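Local coordinates for UPF0045 protein MJ1052 (Methanocaldococcus jannaschii, PDB 2EPI) that is of unknown function but may bind thiamine or a related small molecule, at residues 28-33 / 40-45; 62-67 / 72-77. All coordinates share one frame; numbering follows the deposited sequence.

Interaction 1: 28-33 / 40-45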
loop_
_atom_site.group_PDB
_atom_site.type_symbol
_atom_site.label_atom_id
_atom_site.label_comp_id
_atom_site.label_asym_id
_atom_site.label_seq_id
_atom_site.Cartn_x
_atom_site.Cartn_y
_atom_site.Cartn_z
ATOM N N LYS A 28 5.413 -19.976 2.597
ATOM C CA LYS A 28 4.904 -20.339 3.912
ATOM C C LYS A 28 3.590 -19.613 4.206
ATOM O O LYS A 28 2.630 -20.213 4.691
ATOM C CB LYS A 28 5.946 -19.985 4.975
ATOM C CG LYS A 28 5.789 -20.721 6.292
ATOM C CD LYS A 28 6.925 -20.374 7.247
ATOM C CE LYS A 28 6.874 -21.219 8.513
ATOM N NZ LYS A 28 7.768 -20.687 9.581
ATOM N N ALA A 29 3.556 -18.320 3.898
ATOM C CA ALA A 29 2.368 -17.504 4.127
ATOM C C ALA A 29 1.191 -18.006 3.304
ATOM O O ALA A 29 0.069 -18.101 3.799
ATOM C CB ALA A 29 2.661 -16.051 3.781
ATOM N N ILE A 30 1.454 -18.324 2.041
ATOM C CA ILE A 30 0.412 -18.823 1.156
ATOM C C ILE A 30 -0.199 -20.105 1.710
ATOM O O ILE A 30 -1.415 -20.285 1.677
ATOM C CB ILE A 30 0.971 -19.089 -0.256
ATOM C CG1 ILE A 30 1.340 -17.758 -0.921
ATOM C CG2 ILE A 30 -0.051 -19.848 -1.089
ATOM C CD1 ILE A 30 1.992 -17.906 -2.277
ATOM N N GLU A 31 0.642 -20.993 2.230
ATOM C CA GLU A 31 0.142 -22.240 2.790
ATOM C C GLU A 31 -0.802 -21.979 3.959
ATOM O O GLU A 31 -1.741 -22.741 4.194
ATOM C CB GLU A 31 1.303 -23.130 3.238
ATOM C CG GLU A 31 2.098 -23.702 2.078
ATOM C CD GLU A 31 1.220 -24.466 1.103
ATOM O OE1 GLU A 31 0.612 -25.478 1.515
ATOM O OE2 GLU A 31 1.134 -24.050 -0.073
ATOM N N VAL A 32 -0.553 -20.906 4.698
ATOM C CA VAL A 32 -1.413 -20.570 5.820
ATOM C C VAL A 32 -2.805 -20.203 5.309
ATOM O O VAL A 32 -3.810 -20.633 5.872
ATOM C CB VAL A 32 -0.835 -19.391 6.634
ATOM C CG1 VAL A 32 -1.893 -18.836 7.574
ATOM C CG2 VAL A 32 0.377 -19.859 7.425
ATOM N N PHE A 33 -2.862 -19.418 4.236
ATOM C CA PHE A 33 -4.145 -19.002 3.672
ATOM C C PHE A 33 -5.015 -20.192 3.287
ATOM O O PHE A 33 -6.242 -20.126 3.363
ATOM C CB PHE A 33 -3.942 -18.129 2.427
ATOM C CG PHE A 33 -3.167 -16.871 2.679
ATOM C CD1 PHE A 33 -3.425 -16.087 3.798
ATOM C CD2 PHE A 33 -2.194 -16.451 1.777
ATOM C CE1 PHE A 33 -2.724 -14.899 4.016
ATOM C CE2 PHE A 33 -1.490 -15.268 1.984
ATOM C CZ PHE A 33 -1.756 -14.490 3.106
ATOM N N VAL A 40 -8.074 -18.342 -2.862
ATOM C CA VAL A 40 -6.732 -17.767 -2.890
ATOM C C VAL A 40 -6.188 -17.629 -4.309
ATOM O O VAL A 40 -6.059 -18.619 -5.033
ATOM C CB VAL A 40 -5.760 -18.638 -2.058
ATOM C CG1 VAL A 40 -4.396 -17.983 -1.976
ATOM C CG2 VAL A 40 -6.329 -18.861 -0.663
ATOM N N GLU A 41 -5.869 -16.397 -4.700
ATOM C CA GLU A 41 -5.334 -16.109 -6.025
ATOM C C GLU A 41 -4.020 -15.350 -5.885
ATOM O O GLU A 41 -4.013 -14.136 -5.712
ATOM C CB GLU A 41 -6.326 -15.264 -6.831
ATOM C CG GLU A 41 -7.620 -15.984 -7.191
ATOM C CD GLU A 41 -7.379 -17.230 -8.022
ATOM O OE1 GLU A 41 -6.549 -17.168 -8.952
ATOM O OE2 GLU A 41 -8.023 -18.268 -7.755
ATOM N N THR A 42 -2.912 -16.077 -5.961
ATOM C CA THR A 42 -1.586 -15.484 -5.829
ATOM C C THR A 42 -1.071 -14.893 -7.134
ATOM O O THR A 42 -1.196 -15.500 -8.197
ATOM C CB THR A 42 -0.555 -16.533 -5.344
ATOM O OG1 THR A 42 -0.882 -16.948 -4.012
ATOM C CG2 THR A 42 0.857 -15.947 -5.352
ATOM N N ASN A 43 -0.517 -13.692 -7.051
ATOM C CA ASN A 43 0.065 -13.048 -8.214
ATOM C C ASN A 43 1.522 -12.742 -7.873
ATOM O O ASN A 43 1.981 -13.052 -6.774
ATOM C CB ASN A 43 -0.726 -11.789 -8.610
ATOM C CG ASN A 43 -0.763 -10.730 -7.524
ATOM O OD1 ASN A 43 0.244 -10.087 -7.230
ATOM N ND2 ASN A 43 -1.941 -10.529 -6.935
ATOM N N ALA A 44 2.254 -12.150 -8.807
ATOM C CA ALA A 44 3.663 -11.858 -8.591
ATOM C C ALA A 44 3.990 -10.793 -7.545
ATOM O O ALA A 44 5.151 -10.641 -7.179
ATOM C CB ALA A 44 4.318 -11.489 -9.924
ATOM N N MET A 45 2.986 -10.063 -7.058
ATOM C CA MET A 45 3.243 -9.010 -6.072
ATOM C C MET A 45 2.463 -9.134 -4.757
ATOM O O MET A 45 2.589 -8.291 -3.867
ATOM C CB MET A 45 2.958 -7.639 -6.694
ATOM C CG MET A 45 3.940 -7.224 -7.794
ATOM S SD MET A 45 5.630 -6.966 -7.173
ATOM C CE MET A 45 5.471 -5.363 -6.364
#
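Where Ile30 meets Thr42, a hydroxyl oxygen faces a methyl group, and no hydrogen bond runs between the two segments. The side chains reach out tip to tip: Ile30 CD1 comes to 3.5 Å from Thr42 OG1 and to 3.8 Å from Thr42 CG2, so the end of the isoleucine rests against both branches of the threonine. The chain of Ile30 is extended beyond its first bond (chi2 176°), which carries CD1 clear of helix 23-33 and onto the strand. The hydroxyl finds its polar partner within the same hairpin, in a hydrogen bond with Thr47 OG1 of strand 46-50. One turn further along, Phe33 touches the strand through its stem, with CB 4.0 Å from Val40 CG2. The Phe33 side chain also touches Val11 of strand 6-16, and its ring packs on Ala63 of helix 53-68, while Ala29 O stands 3.4 Å above the plane of the Phe33 ring, offset toward its rim. The spacing illustrates how a helix sits on a sheet: residues three apart on the helix meet residues two apart on the strand, and Glu41, between Val40 and Thr42, is exposed. Just past the touching residues the chain turns, and Asn43 OD1 accepts from Met45 N at 2.7 Å (N-H...O 153°) in an Asx turn. Asn43 ND2 binds Glu10 of the same chain, Ala44 O accepts a hydrogen bond from Lys93 of the second subunit, and Thr42 packs on Ile97 of that second subunit. Across the segments, then, cohesion is by van der Waals contact. Because the threonine's polar need is met within the hairpin, its oxygen can lie beside an isoleucine methyl without losing a hydrogen bond.

Interaction 2: 62-67 / 72-77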
loop_
_atom_site.group_PDB
_atom_site.type_symbol
_atom_site.label_atom_id
_atom_site.label_comp_id
_atom_site.label_asym_id
_atom_site.label_seq_id
_atom_site.Cartn_x
_atom_site.Cartn_y
_atom_site.Cartn_z
ATOM N N GLU A 62 -1.987 -14.709 11.038
ATOM C CA GLU A 62 -1.198 -15.931 11.091
ATOM C C GLU A 62 -0.087 -15.940 10.049
ATOM O O GLU A 62 1.031 -16.372 10.336
ATOM C CB GLU A 62 -2.093 -17.169 10.933
ATOM C CG GLU A 62 -1.301 -18.474 10.877
ATOM C CD GLU A 62 -2.162 -19.720 10.994
ATOM O OE1 GLU A 62 -3.381 -19.644 10.742
ATOM O OE2 GLU A 62 -1.605 -20.790 11.325
ATOM N N ALA A 63 -0.387 -15.454 8.847
ATOM C CA ALA A 63 0.606 -15.419 7.775
ATOM C C ALA A 63 1.770 -14.525 8.178
ATOM O O ALA A 63 2.935 -14.895 8.038
ATOM C CB ALA A 63 -0.029 -14.903 6.490
ATOM N N HIS A 64 1.443 -13.336 8.672
ATOM C CA HIS A 64 2.455 -12.389 9.124
ATOM C C HIS A 64 3.308 -13.036 10.220
ATOM O O HIS A 64 4.538 -13.019 10.159
ATOM C CB HIS A 64 1.765 -11.136 9.669
ATOM C CG HIS A 64 2.666 -10.230 10.451
ATOM N ND1 HIS A 64 3.560 -9.367 9.854
ATOM C CD2 HIS A 64 2.803 -10.050 11.785
ATOM C CE1 HIS A 64 4.209 -8.694 10.789
ATOM N NE2 HIS A 64 3.768 -9.090 11.969
ATOM N N SER A 65 2.642 -13.625 11.208
ATOM C CA SER A 65 3.322 -14.253 12.336
ATOM C C SER A 65 4.188 -15.442 11.953
ATOM O O SER A 65 5.251 -15.656 12.535
ATOM C CB SER A 65 2.295 -14.685 13.384
ATOM O OG SER A 65 1.482 -13.591 13.767
ATOM N N THR A 66 3.734 -16.218 10.977
ATOM C CA THR A 66 4.480 -17.389 10.537
ATOM C C THR A 66 5.824 -16.986 9.944
ATOM O O THR A 66 6.838 -17.651 10.168
ATOM C CB THR A 66 3.682 -18.186 9.493
ATOM O OG1 THR A 66 2.377 -18.474 10.006
ATOM C CG2 THR A 66 4.373 -19.487 9.193
ATOM N N VAL A 67 5.841 -15.894 9.188
ATOM C CA VAL A 67 7.087 -15.429 8.592
ATOM C C VAL A 67 7.973 -14.785 9.656
ATOM O O VAL A 67 9.197 -14.915 9.621
ATOM C CB VAL A 67 6.827 -14.411 7.461
ATOM C CG1 VAL A 67 8.149 -13.875 6.927
ATOM C CG2 VAL A 67 6.040 -15.076 6.337
ATOM N N ASP A 72 13.789 -11.526 12.014
ATOM C CA ASP A 72 13.655 -10.523 13.067
ATOM C C ASP A 72 12.628 -9.434 12.794
ATOM O O ASP A 72 12.153 -8.791 13.722
ATOM C CB ASP A 72 14.998 -9.836 13.351
ATOM C CG ASP A 72 16.002 -10.751 14.025
ATOM O OD1 ASP A 72 15.589 -11.623 14.816
ATOM O OD2 ASP A 72 17.214 -10.576 13.772
ATOM N N ARG A 73 12.281 -9.218 11.531
ATOM C CA ARG A 73 11.332 -8.162 11.203
ATOM C C ARG A 73 10.536 -8.467 9.948
ATOM O O ARG A 73 11.072 -8.991 8.975
ATOM C CB ARG A 73 12.084 -6.846 11.021
ATOM C CG ARG A 73 11.217 -5.636 10.724
ATOM C CD ARG A 73 12.090 -4.388 10.661
ATOM N NE ARG A 73 11.335 -3.187 10.322
ATOM C CZ ARG A 73 11.892 -2.005 10.081
ATOM N NH1 ARG A 73 13.211 -1.867 10.144
ATOM N NH2 ARG A 73 11.133 -0.965 9.766
ATOM N N VAL A 74 9.253 -8.124 9.982
ATOM C CA VAL A 74 8.360 -8.354 8.854
ATOM C C VAL A 74 7.432 -7.160 8.654
ATOM O O VAL A 74 6.887 -6.633 9.620
ATOM C CB VAL A 74 7.470 -9.594 9.095
ATOM C CG1 VAL A 74 6.510 -9.788 7.921
ATOM C CG2 VAL A 74 8.330 -10.827 9.294
ATOM N N VAL A 75 7.265 -6.733 7.403
ATOM C CA VAL A 75 6.346 -5.643 7.081
ATOM C C VAL A 75 5.238 -6.300 6.257
ATOM O O VAL A 75 5.476 -6.759 5.133
ATOM C CB VAL A 75 7.020 -4.536 6.254
ATOM C CG1 VAL A 75 5.994 -3.449 5.898
ATOM C CG2 VAL A 75 8.157 -3.910 7.061
ATOM N N SER A 76 4.037 -6.363 6.821
ATOM C CA SER A 76 2.917 -7.013 6.136
ATOM C C SER A 76 1.801 -6.044 5.786
ATOM O O SER A 76 1.458 -5.162 6.581
ATOM C CB SER A 76 2.374 -8.145 7.009
ATOM O OG SER A 76 3.381 -9.113 7.239
ATOM N N SER A 77 1.226 -6.214 4.598
ATOM C CA SER A 77 0.168 -5.327 4.131
ATOM C C SER A 77 -1.132 -6.070 3.831
ATOM O O SER A 77 -1.118 -7.131 3.203
ATOM C CB SER A 77 0.625 -4.592 2.859
ATOM O OG SER A 77 1.833 -3.864 3.070
#
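Helix 53-68 and strand 73-83 form the last alpha-beta unit of the fold, and their contact is carried by His64 and Val67 on the helix and Val74 and Ser76 on the strand. The axes of helix segment 62-67 and strand segment 73-77 approach to 8.7 Å, their N-to-C directions 158° apart. The polar centre is a bond of 2.6 Å between His64 ND1 and Ser76 OG, in which either atom could be the donor; the serine oxygen lies in the ring plane, at its edge. With CG anti to the backbone N (chi1 166°), the imidazole swings over to the strand although the CB bond itself does not aim there. Val74 O also lies at that edge, in plane, 3.6 Å from His64 CE1. Val74 divides its two methyls between the helix residues: CG1 approaches His64 ND1 obliquely at 3.6 Å, and CG2 meets Val67 CG1 at 3.9 Å, the two valines crossing at about a right angle. On the ring's remaining nitrogen, NE2 is bonded to Glu82 of the third subunit, so both nitrogens are engaged and the rotation of the ring is fixed from two sides. A phenylalanine in place of His64 would probably leave the buried Ser76 hydroxyl and Glu82 of the third subunit without their shared mate. Strand 73-77 itself pairs antiparallel with a strand of that third subunit, carrying the sheet across the interface. A helix packed antiparallel on the strand that follows it, the outermost of the chain's own sheet, is typical of the ferredoxin-like beta-alpha-beta-beta-alpha-beta fold.

In the fold
Both contacts lay a helix on the same four-stranded sheet, each at one of its outermost strands within the chain. Interaction 1, at 39-43, is only partly buried and holds by apolar packing, with the Thr42 hydroxyl bonded to the neighbouring strand of the hairpin. Interaction 2, at 73-83, is buried although farther from the chain centre, consistent with the third subunit extending the sheet there, and it adds a histidine-serine bond to its valine packing. The helices also join directly: Lys28 NZ probably donates to Thr66 O at 3.2 Å, and Phe33 CE1 packs on Ala63 CB at 3.7 Å, making one helical layer over the sheet.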